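Local coordinates for holo-[acyl-carrier-protein] synthase (Thermotoga maritima, PDB 5XUM) that belongs to the 4'-phosphopantetheinyl transferase superfamily of enzymes and is built here into an assembly of three copies of the chain, at residues I7-E11 and A43-A47; G112-G118 and E135-T141. One frame throughout, in Å; residues are numbered along the deposited sequence.

Interaction 1 of 2, residues I7-E11 and A43-A47; sequences IDVLE and AGRFA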
loop_
_atom_site.group_PDB
_atom_site.type_symbol
_atom_site.label_atom_id
_atom_site.label_comp_id
_atom_site.label_asym_id
_atom_site.label_seq_id
_atom_site.Cartn_x
_atom_site.Cartn_y
_atom_site.Cartn_z
ATOM N N ILE A 7 1.983 3.410 9.303
ATOM C CA ILE A 7 0.735 3.169 10.017
ATOM C C ILE A 7 0.885 3.775 11.420
ATOM O O ILE A 7 1.978 3.761 11.991
ATOM C CB ILE A 7 0.391 1.651 10.070
ATOM C CG1 ILE A 7 -1.075 1.413 10.454
ATOM C CG2 ILE A 7 1.298 0.899 11.041
ATOM C CD1 ILE A 7 -2.046 1.410 9.297
ATOM N N ASP A 8 -0.192 4.340 11.955
ATOM C CA ASP A 8 -0.182 4.834 13.333
ATOM C C ASP A 8 -1.520 4.614 14.020
ATOM O O ASP A 8 -2.569 4.849 13.427
ATOM C CB ASP A 8 0.204 6.316 13.410
ATOM C CG ASP A 8 0.672 6.723 14.804
ATOM O OD1 ASP A 8 0.091 7.664 15.389
ATOM O OD2 ASP A 8 1.624 6.096 15.320
ATOM N N VAL A 9 -1.466 4.160 15.270
ATOM C CA VAL A 9 -2.663 3.965 16.088
ATOM C C VAL A 9 -2.548 4.773 17.387
ATOM O O VAL A 9 -1.500 4.771 18.033
ATOM C CB VAL A 9 -2.936 2.457 16.361
ATOM C CG1 VAL A 9 -1.818 1.813 17.172
ATOM C CG2 VAL A 9 -4.290 2.244 17.035
ATOM N N LEU A 10 -3.614 5.484 17.748
ATOM C CA LEU A 10 -3.649 6.200 19.023
ATOM C C LEU A 10 -5.054 6.297 19.603
ATOM O O LEU A 10 -6.037 6.435 18.865
ATOM C CB LEU A 10 -2.991 7.588 18.916
ATOM C CG LEU A 10 -3.373 8.575 17.812
ATOM C CD1 LEU A 10 -4.669 9.290 18.152
ATOM C CD2 LEU A 10 -2.261 9.593 17.612
ATOM N N GLU A 11 -5.135 6.213 20.928
ATOM C CA GLU A 11 -6.398 6.369 21.639
ATOM C C GLU A 11 -6.758 7.852 21.669
ATOM O O GLU A 11 -6.008 8.667 22.217
ATOM C CB GLU A 11 -6.294 5.795 23.057
ATOM C CG GLU A 11 -7.637 5.521 23.727
ATOM C CD GLU A 11 -7.535 4.591 24.928
ATOM O OE1 GLU A 11 -6.422 4.416 25.475
ATOM O OE2 GLU A 11 -8.576 4.032 25.334
ATOM N N ALA A 43 -6.317 14.285 17.231
ATOM C CA ALA A 43 -5.861 12.903 17.283
ATOM C C ALA A 43 -5.571 12.370 15.875
ATOM O O ALA A 43 -4.536 11.743 15.645
ATOM C CB ALA A 43 -6.892 12.036 17.993
ATOM N N GLY A 44 -6.479 12.649 14.942
ATOM C CA GLY A 44 -6.336 12.226 13.552
ATOM C C GLY A 44 -5.133 12.837 12.848
ATOM O O GLY A 44 -4.416 12.144 12.126
ATOM N N ARG A 45 -4.914 14.133 13.062
ATOM C CA ARG A 45 -3.779 14.837 12.461
ATOM C C ARG A 45 -2.444 14.398 13.050
ATOM O O ARG A 45 -1.447 14.322 12.333
ATOM C CB ARG A 45 -3.945 16.360 12.558
ATOM C CG ARG A 45 -4.436 17.017 11.275
ATOM C CD ARG A 45 -5.745 16.416 10.791
ATOM N NE ARG A 45 -6.107 16.862 9.449
ATOM C CZ ARG A 45 -7.116 16.362 8.742
ATOM N NH1 ARG A 45 -7.871 15.388 9.240
ATOM N NH2 ARG A 45 -7.371 16.834 7.529
ATOM N N PHE A 46 -2.431 14.107 14.350
ATOM C CA PHE A 46 -1.243 13.559 15.000
ATOM C C PHE A 46 -0.895 12.197 14.403
ATOM O O PHE A 46 0.269 11.932 14.089
ATOM C CB PHE A 46 -1.448 13.435 16.514
ATOM C CG PHE A 46 -0.163 13.354 17.293
ATOM C CD1 PHE A 46 0.483 12.135 17.480
ATOM C CD2 PHE A 46 0.407 14.499 17.834
ATOM C CE1 PHE A 46 1.672 12.061 18.192
ATOM C CE2 PHE A 46 1.594 14.433 18.550
ATOM C CZ PHE A 46 2.226 13.213 18.727
ATOM N N ALA A 47 -1.912 11.348 14.246
ATOM C CA ALA A 47 -1.742 10.011 13.683
ATOM C C ALA A 47 -1.258 10.052 12.230
ATOM O O ALA A 47 -0.378 9.285 11.853
ATOM C CB ALA A 47 -3.034 9.210 13.802
#
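Leu10 sets its CG between its own backbone N and carbonyl carbon (chi1 51°), and its two methyls thereby spread along the helical turn 43-47. CD1 meets Ala43 CB at 3.5 Å. CD2 reaches farther along the helix, 3.7 Å from Phe46 CD1 and 3.9 Å from Ala47 CB; the Leu10 and Phe46 side chains cross at about a right angle. Phe46 keeps CG anti to its backbone N, beside the carbonyl carbon (chi1 -159°), which swings the ring toward Leu10, and its CD1 is the ring atom that meets the leucine methyl. Both methyls also touch Ala43 O, 3.5 Å from Leu10 CD1 and 3.7 Å from Leu10 CD2, yet this oxygen already accepts from Ala47 N at 3.0 Å, so the apolar branches rest on a polar atom whose helical bond is made. Alanines at 43 and 47, one turn apart, suit a helix face that must let a branched leucine come close.

Strand 7-11 is part of a three-stranded antiparallel sheet, outermost within this chain, and helix 38-56 packs against one face of that sheet, its 43-47 portion running at 149° to the strand. Beta alternation sends Asp8 and Leu10 to the helix, while Val9 packs on Phe100 of a second subunit and Ile7 on Ile7 of a third.

Asp8 meets the helix through two atoms: OD1 lies 3.4 Å from Ala47 CA, and CB lies close to Ala47 O. Its other oxygen, OD2, makes a salt bridge with Lys54 of the same chain and hydrogen bonds with Ser96 of the second subunit and a glycerol, probably from the crystallisation liquor. A carboxylate fits here because one oxygen can lie against the helix while the other serves polar partners at the border between two subunits.

Interaction 2 of 2, residues G112-G118 and E135-T141; sequences GDIIVEG and EGWEIET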
loop_
_atom_site.group_PDB
_atom_site.type_symbol
_atom_site.label_atom_id
_atom_site.label_comp_id
_atom_site.label_asym_id
_atom_site.label_seq_id
_atom_site.Cartn_x
_atom_site.Cartn_y
_atom_site.Cartn_z
ATOM N N GLY A 112 6.586 10.449 -14.349
ATOM C CA GLY A 112 5.862 11.629 -14.814
ATOM C C GLY A 112 4.919 12.203 -13.774
ATOM O O GLY A 112 5.245 12.236 -12.583
ATOM N N ASP A 113 3.749 12.650 -14.237
ATOM C CA ASP A 113 2.706 13.245 -13.383
ATOM C C ASP A 113 3.157 14.513 -12.655
ATOM O O ASP A 113 2.647 14.848 -11.582
ATOM C CB ASP A 113 2.123 12.214 -12.398
ATOM C CG ASP A 113 0.824 11.600 -12.890
ATOM O OD1 ASP A 113 -0.066 12.354 -13.339
ATOM O OD2 ASP A 113 0.682 10.361 -12.808
ATOM N N ILE A 114 4.118 15.207 -13.255
ATOM C CA ILE A 114 4.570 16.505 -12.780
ATOM C C ILE A 114 4.311 17.504 -13.909
ATOM O O ILE A 114 4.876 17.378 -14.996
ATOM C CB ILE A 114 6.062 16.468 -12.378
ATOM C CG1 ILE A 114 6.257 15.548 -11.163
ATOM C CG2 ILE A 114 6.582 17.865 -12.070
ATOM C CD1 ILE A 114 7.599 14.855 -11.121
ATOM N N ILE A 115 3.435 18.471 -13.651
ATOM C CA ILE A 115 2.998 19.419 -14.676
ATOM C C ILE A 115 3.683 20.770 -14.493
ATOM O O ILE A 115 3.644 21.354 -13.408
ATOM C CB ILE A 115 1.455 19.592 -14.697
ATOM C CG1 ILE A 115 0.730 18.234 -14.616
ATOM C CG2 ILE A 115 1.009 20.403 -15.914
ATOM C CD1 ILE A 115 1.001 17.272 -15.759
ATOM N N VAL A 116 4.315 21.245 -15.566
ATOM C CA VAL A 116 5.078 22.494 -15.562
ATOM C C VAL A 116 4.703 23.351 -16.774
ATOM O O VAL A 116 4.625 22.850 -17.897
ATOM C CB VAL A 116 6.604 22.222 -15.575
ATOM C CG1 VAL A 116 7.390 23.519 -15.709
ATOM C CG2 VAL A 116 7.039 21.474 -14.322
ATOM N N GLU A 117 4.472 24.641 -16.537
ATOM C CA GLU A 117 4.193 25.589 -17.615
ATOM C C GLU A 117 5.422 26.446 -17.914
ATOM O O GLU A 117 6.010 27.037 -17.005
ATOM C CB GLU A 117 2.987 26.471 -17.263
ATOM C CG GLU A 117 2.537 27.427 -18.365
ATOM C CD GLU A 117 1.819 26.734 -19.513
ATOM O OE1 GLU A 117 0.591 26.925 -19.644
ATOM O OE2 GLU A 117 2.473 26.001 -20.287
ATOM N N GLY A 118 5.805 26.500 -19.189
ATOM C CA GLY A 118 6.951 27.300 -19.625
ATOM C C GLY A 118 7.407 27.021 -21.047
ATOM O O GLY A 118 6.713 26.343 -21.810
ATOM N N GLU A 135 -3.140 22.122 -18.913
ATOM C CA GLU A 135 -2.479 22.582 -17.688
ATOM C C GLU A 135 -1.004 22.930 -17.909
ATOM O O GLU A 135 -0.465 23.812 -17.237
ATOM C CB GLU A 135 -2.609 21.543 -16.568
ATOM C CG GLU A 135 -4.024 21.345 -16.038
ATOM C CD GLU A 135 -4.764 20.208 -16.722
ATOM O OE1 GLU A 135 -4.914 20.240 -17.962
ATOM O OE2 GLU A 135 -5.206 19.281 -16.009
ATOM N N GLY A 136 -0.361 22.231 -18.844
ATOM C CA GLY A 136 1.040 22.491 -19.186
ATOM C C GLY A 136 1.779 21.281 -19.727
ATOM O O GLY A 136 1.172 20.373 -20.302
ATOM N N TRP A 137 3.098 21.277 -19.546
ATOM C CA TRP A 137 3.948 20.167 -19.971
ATOM C C TRP A 137 4.102 19.151 -18.874
ATOM O O TRP A 137 4.354 19.507 -17.718
ATOM C CB TRP A 137 5.322 20.677 -20.388
ATOM C CG TRP A 137 5.300 21.596 -21.587
ATOM C CD1 TRP A 137 5.310 22.989 -21.592
ATOM C CD2 TRP A 137 5.264 21.211 -23.005
ATOM N NE1 TRP A 137 5.284 23.476 -22.875
ATOM C CE2 TRP A 137 5.255 22.464 -23.770
ATOM C CE3 TRP A 137 5.238 20.001 -23.692
ATOM C CZ2 TRP A 137 5.222 22.478 -25.157
ATOM C CZ3 TRP A 137 5.207 20.028 -25.093
ATOM C CH2 TRP A 137 5.198 21.238 -25.805
ATOM N N GLU A 138 3.950 17.875 -19.226
ATOM C CA GLU A 138 4.215 16.785 -18.292
ATOM C C GLU A 138 5.673 16.358 -18.418
ATOM O O GLU A 138 6.134 16.006 -19.507
ATOM C CB GLU A 138 3.280 15.592 -18.535
ATOM C CG GLU A 138 3.360 14.521 -17.449
ATOM C CD GLU A 138 2.581 13.255 -17.774
ATOM O OE1 GLU A 138 2.712 12.275 -17.010
ATOM O OE2 GLU A 138 1.840 13.227 -18.783
ATOM N N ILE A 139 6.395 16.408 -17.303
ATOM C CA ILE A 139 7.811 16.042 -17.277
ATOM C C ILE A 139 8.077 14.904 -16.295
ATOM O O ILE A 139 7.297 14.676 -15.364
ATOM C CB ILE A 139 8.722 17.252 -16.933
ATOM C CG1 ILE A 139 8.401 17.810 -15.536
ATOM C CG2 ILE A 139 8.614 18.336 -18.006
ATOM C CD1 ILE A 139 9.502 18.657 -14.933
ATOM N N GLU A 140 9.170 14.182 -16.522
ATOM C CA GLU A 140 9.695 13.257 -15.530
ATOM C C GLU A 140 10.915 13.887 -14.872
ATOM O O GLU A 140 11.848 14.315 -15.554
ATOM C CB GLU A 140 10.038 11.895 -16.156
ATOM C CG GLU A 140 10.928 10.982 -15.306
ATOM C CD GLU A 140 10.356 10.638 -13.931
ATOM O OE1 GLU A 140 9.161 10.889 -13.670
ATOM O OE2 GLU A 140 11.117 10.108 -13.094
ATOM N N THR A 141 10.885 13.963 -13.545
ATOM C CA THR A 141 12.024 14.442 -12.765
ATOM C C THR A 141 12.042 13.811 -11.373
ATOM O O THR A 141 10.991 13.472 -10.817
ATOM C CB THR A 141 12.067 15.989 -12.665
ATOM O OG1 THR A 141 13.185 16.388 -11.864
ATOM C CG2 THR A 141 10.789 16.554 -12.049
#
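Glu140 OE1 receives the backbone N of Gly112 at 2.7 Å through a nearly straight N-H (171°), on its anti side and 29° out of the carboxylate plane. Lys109 adds a long, weak ion pair to the same oxygen. The next amide, Asp113 N, goes to Glu138 OE1 at 3.0 Å, again on the anti side; Glu138 holds its CG anti to its own backbone N (chi1 -171°) and is extended beyond it, giving it the length to reach Asp113 N. Gly112 has positive phi, a conformation glycine adopts readily.

Beyond this turn the strands pair as antiparallel neighbours inside a four-stranded sheet. Val116 and Trp137 form a hydrogen-bonded pair, with Val116 N to Trp137 O at 2.8 Å and Trp137 N to Val116 O at 2.7 Å. Ile139 packs CD1 on Val116 CG2 (3.8 Å) and CG1 on Ile114 CG2 (3.9 Å), branched residues well suited to a strand. The Trp137 ring makes a cation-pi contact with Arg132, which also forms a salt bridge with Glu117.

Two glutamates thus satisfy successive amides ahead of strand 114-117; these donors would tend to favour their ionised forms, though Asp113 OD1, 4.6 Å from Glu138 OE1, would oppose this at Glu138.

Interaction 1 closes along the chain before interaction 2 opens, and the two lie on opposite sides of the chain's centre, with their own centres 34 Å apart and nearest atoms about 22 Å apart. They share no helix, strand or sheet. Interaction 1 joins strand 2-11 to helix 38-56 within the superfamily region, on one face of the sheet that strand 2-11 forms with strands 90-97 and 100-108, and it borders both other subunits, the third only through Ile7. Interaction 2 lies in the separate antiparallel sheet of strands 114-117, 128-132, 137-140 and 158-162. One contact thus belongs to the part that meets the other subunits, the other to a C-terminal sheet, its two segments untouched by other chains of the assembly.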